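Local coordinates for periplasmic binding protein (Sulfurospirillum deleyianum, PDB 4PAG), which probably captures a solute in the periplasm and hands it to an ABC transporter for import, in the manner of the iron and vitamin B12 binding proteins, at residues N46-N51 against L68-G73. Residues are numbered along the deposited sequence; the frame is centred on the assembly and turned at random.
Sequences NSPQTN and LPILGG
Two loops of the N-terminal half of a periplasmic binding protein, residues 46-51 ahead of helix 57-60 and residues 68-73 behind helix 63-66, are clasped by side-chain amides of Asn46 and Gln49 that reach backbone carbonyls. ND2 of Asn46 gives a nearly straight hydrogen bond to Gly72 O (3.0 Å, 167° at the hydrogen), a carbonyl that Tyr24 OH also grips. The acceptor lies in the plane of the amide, while the donor stands 33° off the carbonyl plane. With Ser31 OG on OD1 and Gly25 O as a second acceptor for ND2, the buried amide is bound at both ends and its rotation fixed. Gly72 adds a CA-H...O contact from its CA to Asn46 O, 3.4 Å away. Gly73 CA lies 4.0 Å from Asn46 ND2.

Both loops belong to the lobe containing strand 23-25, and Val45, just before the first, continues the join through backbone bonds to Pro69 and Leu71. Further along, the chain of Gln49 bends at chi2 (89°), bringing NE2 to Leu68 O at 3.0 Å; the same NE2 serves Phe65 O in helix 63-66. A water lies 2.8 Å from Gln49 OE1 and within longer reach of Leu68 O. A leucine in place of Gln49 would probably leave the Leu68 and Phe65 carbonyls without this shared donor and untie the loop from that helix. Between the two amides, Ile70 lays CG2 against Asn46 O and sets CD1 beside the Pro48 ring, 3.9 Å from its CG.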
loop_
_atom_site.group_PDB
_atom_site.type_symbol
_atom_site.label_atom_id
_atom_site.label_comp_id
_atom_site.label_asym_id
_atom_site.label_seq_id
_atom_site.Cartn_x
_atom_site.Cartn_y
_atom_site.Cartn_z
ATOM N N ASN A 46 -3.415 9.739 9.861
ATOM C CA ASN A 46 -3.967 10.600 8.815
ATOM C C ASN A 46 -5.463 10.385 8.621
ATOM O O ASN A 46 -6.191 11.330 8.323
ATOM C CB ASN A 46 -3.241 10.359 7.488
ATOM C CG ASN A 46 -1.743 10.430 7.632
ATOM O OD1 ASN A 46 -1.063 9.405 7.614
ATOM N ND2 ASN A 46 -1.219 11.637 7.825
ATOM N N SER A 47 -5.892 9.134 8.777
ATOM C CA SER A 47 -7.275 8.702 8.600
ATOM C C SER A 47 -7.673 7.816 9.786
ATOM O O SER A 47 -6.806 7.350 10.529
ATOM C CB SER A 47 -7.403 7.870 7.319
ATOM O OG SER A 47 -7.042 8.613 6.174
ATOM N N PRO A 48 -8.979 7.562 9.959
ATOM C CA PRO A 48 -9.417 6.619 10.993
ATOM C C PRO A 48 -8.708 5.283 10.849
ATOM O O PRO A 48 -8.576 4.770 9.733
ATOM C CB PRO A 48 -10.917 6.457 10.718
ATOM C CG PRO A 48 -11.314 7.680 9.976
ATOM C CD PRO A 48 -10.113 8.154 9.222
ATOM N N GLN A 49 -8.259 4.723 11.966
ATOM C CA GLN A 49 -7.440 3.509 11.949
ATOM C C GLN A 49 -8.182 2.299 11.364
ATOM O O GLN A 49 -7.570 1.429 10.740
ATOM C CB GLN A 49 -6.951 3.186 13.359
ATOM C CG GLN A 49 -5.888 4.139 13.875
ATOM C CD GLN A 49 -6.445 5.353 14.596
ATOM O OE1 GLN A 49 -7.528 5.867 14.266
ATOM N NE2 GLN A 49 -5.693 5.832 15.586
ATOM N N THR A 50 -9.493 2.247 11.581
ATOM C CA THR A 50 -10.342 1.254 10.946
ATOM C C THR A 50 -11.275 1.998 10.019
ATOM O O THR A 50 -11.957 2.937 10.431
ATOM C CB THR A 50 -11.188 0.469 11.958
ATOM O OG1 THR A 50 -12.001 1.381 12.700
ATOM C CG2 THR A 50 -10.307 -0.279 12.904
ATOM N N ASN A 51 -11.283 1.591 8.761
ATOM C CA ASN A 51 -12.099 2.241 7.757
ATOM C C ASN A 51 -12.501 1.199 6.719
ATOM O O ASN A 51 -12.312 -0.003 6.930
ATOM C CB ASN A 51 -11.346 3.444 7.158
ATOM C CG ASN A 51 -9.995 3.066 6.564
ATOM O OD1 ASN A 51 -9.898 2.169 5.728
ATOM N ND2 ASN A 51 -8.939 3.761 6.994
ATOM N N LEU A 68 -4.336 6.922 18.730
ATOM C CA LEU A 68 -3.799 8.201 18.247
ATOM C C LEU A 68 -4.889 9.045 17.607
ATOM O O LEU A 68 -5.815 8.503 16.997
ATOM C CB LEU A 68 -2.689 7.984 17.212
ATOM C CG LEU A 68 -1.374 7.387 17.692
ATOM C CD1 LEU A 68 -0.495 7.047 16.492
ATOM C CD2 LEU A 68 -0.663 8.335 18.638
ATOM N N PRO A 69 -4.776 10.377 17.724
ATOM C CA PRO A 69 -5.763 11.245 17.087
ATOM C C PRO A 69 -5.511 11.374 15.591
ATOM O O PRO A 69 -4.403 11.119 15.124
ATOM C CB PRO A 69 -5.543 12.588 17.785
ATOM C CG PRO A 69 -4.089 12.573 18.115
ATOM C CD PRO A 69 -3.814 11.152 18.527
ATOM N N ILE A 70 -6.557 11.751 14.862
ATOM C CA ILE A 70 -6.495 11.941 13.427
ATOM C C ILE A 70 -6.112 13.384 13.146
ATOM O O ILE A 70 -6.807 14.298 13.575
ATOM C CB ILE A 70 -7.854 11.658 12.777
ATOM C CG1 ILE A 70 -8.264 10.207 13.042
ATOM C CG2 ILE A 70 -7.808 11.969 11.286
ATOM C CD1 ILE A 70 -9.715 9.901 12.731
ATOM N N LEU A 71 -5.016 13.579 12.424
ATOM C CA LEU A 71 -4.507 14.919 12.107
ATOM C C LEU A 71 -4.586 15.252 10.617
ATOM O O LEU A 71 -4.072 16.287 10.179
ATOM C CB LEU A 71 -3.058 15.055 12.565
ATOM C CG LEU A 71 -2.781 14.855 14.051
ATOM C CD1 LEU A 71 -1.284 14.951 14.309
ATOM C CD2 LEU A 71 -3.531 15.870 14.894
ATOM N N GLY A 72 -5.229 14.388 9.839
ATOM C CA GLY A 72 -5.359 14.615 8.408
ATOM C C GLY A 72 -4.053 14.376 7.679
ATOM O O GLY A 72 -3.080 13.895 8.259
ATOM N N GLY A 73 -4.027 14.713 6.401
ATOM C CA GLY A 73 -2.861 14.463 5.576
ATOM C C GLY A 73 -3.058 14.919 4.148
ATOM O O GLY A 73 -4.147 15.378 3.772
HETATM O O HOH W 1 -8.803 7.810 15.785
#